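PDB 6FUC: aminoglycoside phosphotransferase from Streptomyces rimosus, which probably inactivates streptomycin by moving a phosphate group from ATP onto the antibiotic, giving resistance to it. Local coordinates for residues 224-229 with 253-258; 129-134 with 260-265. One frame throughout, in Å; residues are numbered along the deposited sequence. Where two conformers were deposited one is given.

Contact 1 (224-229 with 253-258); sequences LLFATA and IALDRD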
loop_
_atom_site.group_PDB
_atom_site.type_symbol
_atom_site.label_atom_id
_atom_site.label_comp_id
_atom_site.label_asym_id
_atom_site.label_seq_id
_atom_site.Cartn_x
_atom_site.Cartn_y
_atom_site.Cartn_z
ATOM N N LEU A 224 -6.737 -6.016 2.546
ATOM C CA LEU A 224 -6.904 -4.548 2.396
ATOM C C LEU A 224 -7.705 -4.203 1.166
ATOM O O LEU A 224 -8.526 -3.298 1.189
ATOM C CB LEU A 224 -5.543 -3.865 2.347
ATOM C CG LEU A 224 -4.591 -4.076 3.514
ATOM C CD1 LEU A 224 -3.386 -3.226 3.366
ATOM C CD2 LEU A 224 -5.184 -4.175 4.855
ATOM N N LEU A 225 -7.484 -4.936 0.094
ATOM C CA LEU A 225 -8.229 -4.716 -1.132
ATOM C C LEU A 225 -9.726 -4.984 -0.876
ATOM O O LEU A 225 -10.579 -4.171 -1.233
ATOM C CB LEU A 225 -7.696 -5.582 -2.211
ATOM C CG LEU A 225 -8.494 -5.513 -3.513
ATOM C CD1 LEU A 225 -8.656 -4.151 -4.136
ATOM C CD2 LEU A 225 -7.866 -6.450 -4.496
ATOM N N PHE A 226 -10.033 -6.111 -0.253
ATOM C CA PHE A 226 -11.418 -6.447 -0.034
ATOM C C PHE A 226 -12.070 -5.473 0.924
ATOM O O PHE A 226 -13.243 -5.075 0.674
ATOM C CB PHE A 226 -11.564 -7.856 0.505
ATOM C CG PHE A 226 -11.185 -8.945 -0.437
ATOM C CD1 PHE A 226 -11.060 -8.722 -1.769
ATOM C CD2 PHE A 226 -11.049 -10.260 0.025
ATOM C CE1 PHE A 226 -10.760 -9.741 -2.647
ATOM C CE2 PHE A 226 -10.740 -11.275 -0.825
ATOM C CZ PHE A 226 -10.597 -11.048 -2.192
ATOM N N ALA A 227 -11.408 -5.104 2.011
ATOM C CA ALA A 227 -12.059 -4.200 2.990
ATOM C C ALA A 227 -12.297 -2.844 2.373
ATOM O O ALA A 227 -13.342 -2.250 2.580
ATOM C CB ALA A 227 -11.154 -4.097 4.204
ATOM N N THR A 228 -11.336 -2.327 1.609
ATOM C CA THR A 228 -11.544 -1.007 1.015
ATOM C C THR A 228 -12.569 -1.044 -0.104
ATOM O O THR A 228 -13.370 -0.134 -0.263
ATOM C CB THR A 228 -10.239 -0.325 0.651
ATOM O OG1 THR A 228 -9.476 -1.105 -0.309
ATOM C CG2 THR A 228 -9.409 -0.050 1.858
ATOM N N ALA A 229 -12.647 -2.125 -0.841
ATOM C CA ALA A 229 -13.718 -2.227 -1.832
ATOM C C ALA A 229 -15.102 -2.365 -1.206
ATOM O O ALA A 229 -16.046 -1.883 -1.817
ATOM C CB ALA A 229 -13.507 -3.455 -2.672
ATOM N N ILE A 253 -7.628 -18.469 -5.716
ATOM C CA ILE A 253 -7.311 -18.793 -4.337
ATOM C C ILE A 253 -8.628 -19.179 -3.657
ATOM O O ILE A 253 -9.695 -18.695 -4.020
ATOM C CB ILE A 253 -6.595 -17.615 -3.658
ATOM C CG1 ILE A 253 -5.903 -17.973 -2.351
ATOM C CG2 ILE A 253 -7.592 -16.453 -3.395
ATOM C CD1 ILE A 253 -5.019 -16.868 -1.804
ATOM N N ALA A 254 -8.518 -20.023 -2.643
ATOM C CA ALA A 254 -9.612 -20.365 -1.751
ATOM C C ALA A 254 -9.673 -19.255 -0.730
ATOM O O ALA A 254 -8.596 -18.718 -0.214
ATOM C CB ALA A 254 -9.351 -21.672 -1.044
ATOM N N LEU A 255 -10.893 -18.821 -0.458
ATOM C CA LEU A 255 -11.060 -17.821 0.639
ATOM C C LEU A 255 -10.761 -18.486 1.975
ATOM O O LEU A 255 -11.182 -19.596 2.231
ATOM C CB LEU A 255 -12.471 -17.236 0.683
ATOM C CG LEU A 255 -12.782 -16.402 -0.545
ATOM C CD1 LEU A 255 -14.291 -16.305 -0.692
ATOM C CD2 LEU A 255 -12.104 -15.041 -0.454
ATOM N N ASP A 256 -10.087 -17.771 2.858
ATOM C CA ASP A 256 -9.749 -18.157 4.223
ATOM C C ASP A 256 -10.055 -16.966 5.134
ATOM O O ASP A 256 -9.246 -16.041 5.278
ATOM C CB ASP A 256 -8.281 -18.617 4.311
ATOM C CG ASP A 256 -7.886 -19.083 5.684
ATOM O OD1 ASP A 256 -8.515 -18.751 6.700
ATOM O OD2 ASP A 256 -6.828 -19.722 5.746
ATOM N N ARG A 257 -11.250 -16.900 5.687
ATOM C CA ARG A 257 -11.659 -15.686 6.367
ATOM C C ARG A 257 -10.857 -15.392 7.629
ATOM O O ARG A 257 -10.658 -14.234 7.881
ATOM C CB ARG A 257 -13.174 -15.718 6.612
ATOM C CG ARG A 257 -13.988 -15.724 5.307
ATOM C CD ARG A 257 -13.639 -14.761 4.222
ATOM N NE ARG A 257 -14.681 -14.561 3.264
ATOM C CZ ARG A 257 -14.788 -13.508 2.450
ATOM N NH1 ARG A 257 -13.852 -12.512 2.410
ATOM N NH2 ARG A 257 -15.842 -13.464 1.627
ATOM N N ASP A 258 -10.445 -16.376 8.420
ATOM C CA ASP A 258 -9.667 -16.082 9.600
ATOM C C ASP A 258 -8.322 -15.502 9.232
ATOM O O ASP A 258 -7.821 -14.621 9.879
ATOM C CB ASP A 258 -9.470 -17.351 10.475
ATOM C CG ASP A 258 -10.733 -17.865 11.066
ATOM O OD1 ASP A 258 -11.781 -17.182 11.086
ATOM O OD2 ASP A 258 -10.669 -19.027 11.526
#
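Phe-226 reaches out from helix 219-233 to the methyl CD2 of Leu-255, which lies 4.0 Å from ring atom CE2. The two side chains run at a slant to one another, in the helical lobe of a phosphotransferase related to the protein kinases. With CG beside its backbone N (chi1 -67°), Phe-226 has its ring directed at the turn that leads into helix 257-266. Arg-257 comes in next to the same ring, its NH1 4.3 Å from CD2 of Phe-226, a loose and oblique approach. Leu-255 touches both: while CD2 meets the phenylalanine, CD1 sits 3.8 Å above one face of the Arg-257 guanidinium, out toward the rim. NH1 makes salt bridges to Glu-244 and Glu-260, which probably help to position the guanidinium. On the aromatic side, Phe-247 of helix 243-251 packs edge-to-face with Phe-226. Asp-256 holds the start of helix 257-266 as its N-cap residue and also pairs with Arg-259. One turn in helix 219-233 carries an extra bond: Thr-228 OG1 donates to Leu-224 O over 2.8 Å, approaching from the face of that carbonyl opposite to Thr-228 N.

Contact 2 (129-134 with 260-265); sequences RELGEM and ERFYLH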
loop_
_atom_site.group_PDB
_atom_site.type_symbol
_atom_site.label_atom_id
_atom_site.label_comp_id
_atom_site.label_asym_id
_atom_site.label_seq_id
_atom_site.Cartn_x
_atom_site.Cartn_y
_atom_site.Cartn_z
ATOM N N ARG A 129 8.185 -8.221 3.367
ATOM C CA ARG A 129 7.305 -7.587 4.387
ATOM C C ARG A 129 6.601 -8.731 5.118
ATOM O O ARG A 129 5.396 -8.778 5.281
ATOM C CB ARG A 129 6.313 -6.575 3.800
ATOM C CG ARG A 129 5.370 -7.091 2.765
ATOM C CD ARG A 129 3.988 -6.524 2.939
ATOM N NE ARG A 129 3.423 -7.034 4.213
ATOM C CZ ARG A 129 2.291 -6.618 4.770
ATOM N NH1 ARG A 129 1.552 -5.622 4.297
ATOM N NH2 ARG A 129 1.830 -7.304 5.806
ATOM N N GLU A 130 7.407 -9.701 5.562
ATOM C CA GLU A 130 6.916 -10.907 6.142
ATOM C C GLU A 130 6.404 -10.647 7.560
ATOM O O GLU A 130 6.664 -9.594 8.164
ATOM C CB GLU A 130 7.953 -12.039 6.069
ATOM C CG GLU A 130 8.152 -12.562 4.664
ATOM C CD GLU A 130 9.436 -13.250 4.427
ATOM O OE1 GLU A 130 10.444 -12.994 5.201
ATOM O OE2 GLU A 130 9.526 -14.037 3.455
ATOM N N LEU A 131 5.678 -11.642 8.079
ATOM C CA LEU A 131 4.921 -11.382 9.285
ATOM C C LEU A 131 5.823 -11.062 10.459
ATOM O O LEU A 131 5.446 -10.286 11.332
ATOM C CB LEU A 131 4.034 -12.606 9.552
ATOM C CG LEU A 131 3.171 -12.506 10.781
ATOM C CD1 LEU A 131 2.331 -11.257 10.812
ATOM C CD2 LEU A 131 2.313 -13.735 10.831
ATOM N N GLY A 132 6.982 -11.699 10.567
ATOM C CA GLY A 132 7.828 -11.377 11.715
ATOM C C GLY A 132 8.233 -9.932 11.756
ATOM O O GLY A 132 8.240 -9.288 12.828
ATOM N N GLU A 133 8.562 -9.345 10.598
ATOM C CA GLU A 133 8.845 -7.917 10.517
ATOM C C GLU A 133 7.622 -7.055 10.831
ATOM O O GLU A 133 7.714 -6.056 11.545
ATOM C CB GLU A 133 9.334 -7.541 9.124
ATOM C CG GLU A 133 9.497 -6.024 8.897
ATOM C CD GLU A 133 10.074 -5.667 7.558
ATOM O OE1 GLU A 133 10.496 -6.561 6.797
ATOM O OE2 GLU A 133 10.222 -4.432 7.365
ATOM N N MET A 134 6.494 -7.426 10.247
ATOM C CA MET A 134 5.319 -6.589 10.430
ATOM C C MET A 134 4.812 -6.653 11.851
ATOM O O MET A 134 4.342 -5.645 12.387
ATOM C CB MET A 134 4.286 -6.956 9.402
ATOM C CG MET A 134 4.737 -6.702 7.944
ATOM S SD MET A 134 5.717 -5.289 7.529
ATOM C CE MET A 134 4.320 -4.194 7.786
ATOM N N GLU A 260 -7.607 -13.865 6.414
ATOM C CA GLU A 260 -7.895 -12.542 5.901
ATOM C C GLU A 260 -8.062 -11.524 7.048
ATOM O O GLU A 260 -7.517 -10.430 7.033
ATOM C CB GLU A 260 -9.107 -12.593 5.022
ATOM C CG GLU A 260 -9.505 -11.256 4.402
ATOM C CD GLU A 260 -10.853 -11.252 3.729
ATOM O OE1 GLU A 260 -11.425 -12.325 3.434
ATOM O OE2 GLU A 260 -11.415 -10.173 3.474
ATOM N N ARG A 261 -8.899 -11.923 8.014
ATOM C CA ARG A 261 -9.201 -11.026 9.127
ATOM C C ARG A 261 -7.963 -10.708 9.964
ATOM O O ARG A 261 -7.835 -9.619 10.501
ATOM C CB ARG A 261 -10.355 -11.632 9.958
ATOM C CG ARG A 261 -11.756 -11.268 9.515
ATOM C CD ARG A 261 -12.800 -11.830 10.497
ATOM N NE ARG A 261 -12.502 -11.380 11.861
ATOM C CZ ARG A 261 -12.019 -12.141 12.842
ATOM N NH1 ARG A 261 -11.782 -13.434 12.636
ATOM N NH2 ARG A 261 -11.782 -11.601 14.039
ATOM N N PHE A 262 -7.074 -11.710 10.130
ATOM C CA PHE A 262 -5.849 -11.483 10.869
ATOM C C PHE A 262 -5.096 -10.307 10.210
ATOM O O PHE A 262 -4.621 -9.414 10.907
ATOM C CB PHE A 262 -5.010 -12.758 10.860
ATOM C CG PHE A 262 -3.668 -12.651 11.501
ATOM C CD1 PHE A 262 -3.474 -12.834 12.846
ATOM C CD2 PHE A 262 -2.573 -12.286 10.745
ATOM C CE1 PHE A 262 -2.209 -12.699 13.423
ATOM C CE2 PHE A 262 -1.317 -12.139 11.315
ATOM C CZ PHE A 262 -1.146 -12.376 12.646
ATOM N N TYR A 263 -4.903 -10.364 8.888
ATOM C CA TYR A 263 -4.170 -9.265 8.233
ATOM C C TYR A 263 -4.929 -7.951 8.240
ATOM O O TYR A 263 -4.305 -6.890 8.370
ATOM C CB TYR A 263 -3.746 -9.693 6.802
ATOM C CG TYR A 263 -2.613 -10.663 6.857
ATOM C CD1 TYR A 263 -1.318 -10.222 7.145
ATOM C CD2 TYR A 263 -2.797 -12.033 6.703
ATOM C CE1 TYR A 263 -0.267 -11.113 7.289
ATOM C CE2 TYR A 263 -1.739 -12.925 6.821
ATOM C CZ TYR A 263 -0.490 -12.492 7.137
ATOM O OH TYR A 263 0.580 -13.309 7.298
ATOM N N LEU A 264 -6.250 -7.997 8.102
ATOM C CA LEU A 264 -7.049 -6.782 8.218
ATOM C C LEU A 264 -6.810 -6.087 9.542
ATOM O O LEU A 264 -6.705 -4.889 9.604
ATOM C CB LEU A 264 -8.529 -7.100 8.045
ATOM C CG LEU A 264 -9.416 -5.858 8.019
ATOM C CD1 LEU A 264 -9.098 -4.925 6.821
ATOM C CD2 LEU A 264 -10.857 -6.294 8.013
ATOM N N HIS A 265 -6.780 -6.915 10.591
ATOM C CA HIS A 265 -6.651 -6.398 11.932
ATOM C C HIS A 265 -5.203 -6.011 12.333
ATOM O O HIS A 265 -5.016 -5.078 13.121
ATOM C CB HIS A 265 -7.210 -7.391 12.929
ATOM C CG HIS A 265 -8.697 -7.486 12.832
ATOM N ND1 HIS A 265 -9.423 -8.377 13.596
ATOM C CD2 HIS A 265 -9.599 -6.816 12.060
ATOM C CE1 HIS A 265 -10.709 -8.238 13.289
ATOM N NE2 HIS A 265 -10.844 -7.305 12.357
#
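Phe-262 turns its ring edge to Leu-131: methyl CD1 lies in the plane of the ring, 3.8 Å from CE2. The second methyl of the leucine, CD2, comes within 4.0 Å of the same CE2, so one methyl meets the ring edge in its plane while the other lies off that plane, to one side. Tyr-263 has Phe-262 on one face, where CD2 of the phenylalanine stands 3.9 Å above the middle of the phenol ring with the two planes nearly perpendicular. Leu-131 CD1 also lies on that side of the tyrosine plane, 4.4 Å from CE1. From the other side of the plane comes Arg-129, whose NH2 makes a distant, oblique approach of 4.5 Å to CD1 of Tyr-263. At the far end of the phenol, OH is 4.0 Å from Leu-131 CD2.

All of this is buried inside the helical lobe of the kinase-like fold, where the start of helix 131-143 meets helix 257-266. With CG anti to the backbone N (chi1 180°), Leu-131 extends toward helix 257-266 and meets Phe-262 coming from the opposite direction; it also rests on Arg-175 and Leu-176 of helix 172-181. That third helix serves the backbone too, because Glu-179 OE2 accepts a hydrogen bond from Leu-131 N in the first turn. Just ahead, Glu-130 occupies the N-cap position and forms a salt bridge with Arg-215. The polar end of buried Arg-129 has its partner beyond the ring: NH1 donates to the carbonyl O of Gly-188, in the loop following strand 184-186.

How the contacts relate
Helix 257-266 is the shared element: contact 1 uses the loop before it and its first residues, contact 2 the turns that follow. Their centres are 13 Å apart, within the helical lobe. Along the chain the order is 129-134, 224-229, 253-258, 260-265, so contact 1 is nested in the long loop that contact 2 closes. The two also touch directly, through Ala-227 CB and Leu-264 CD1 at 3.4 Å, and Phe-226 lies against Glu-260. One short helix near the C-terminus is thus packed between helix 219-233 and the start of helix 131-143, joining parts of the lobe far apart in sequence.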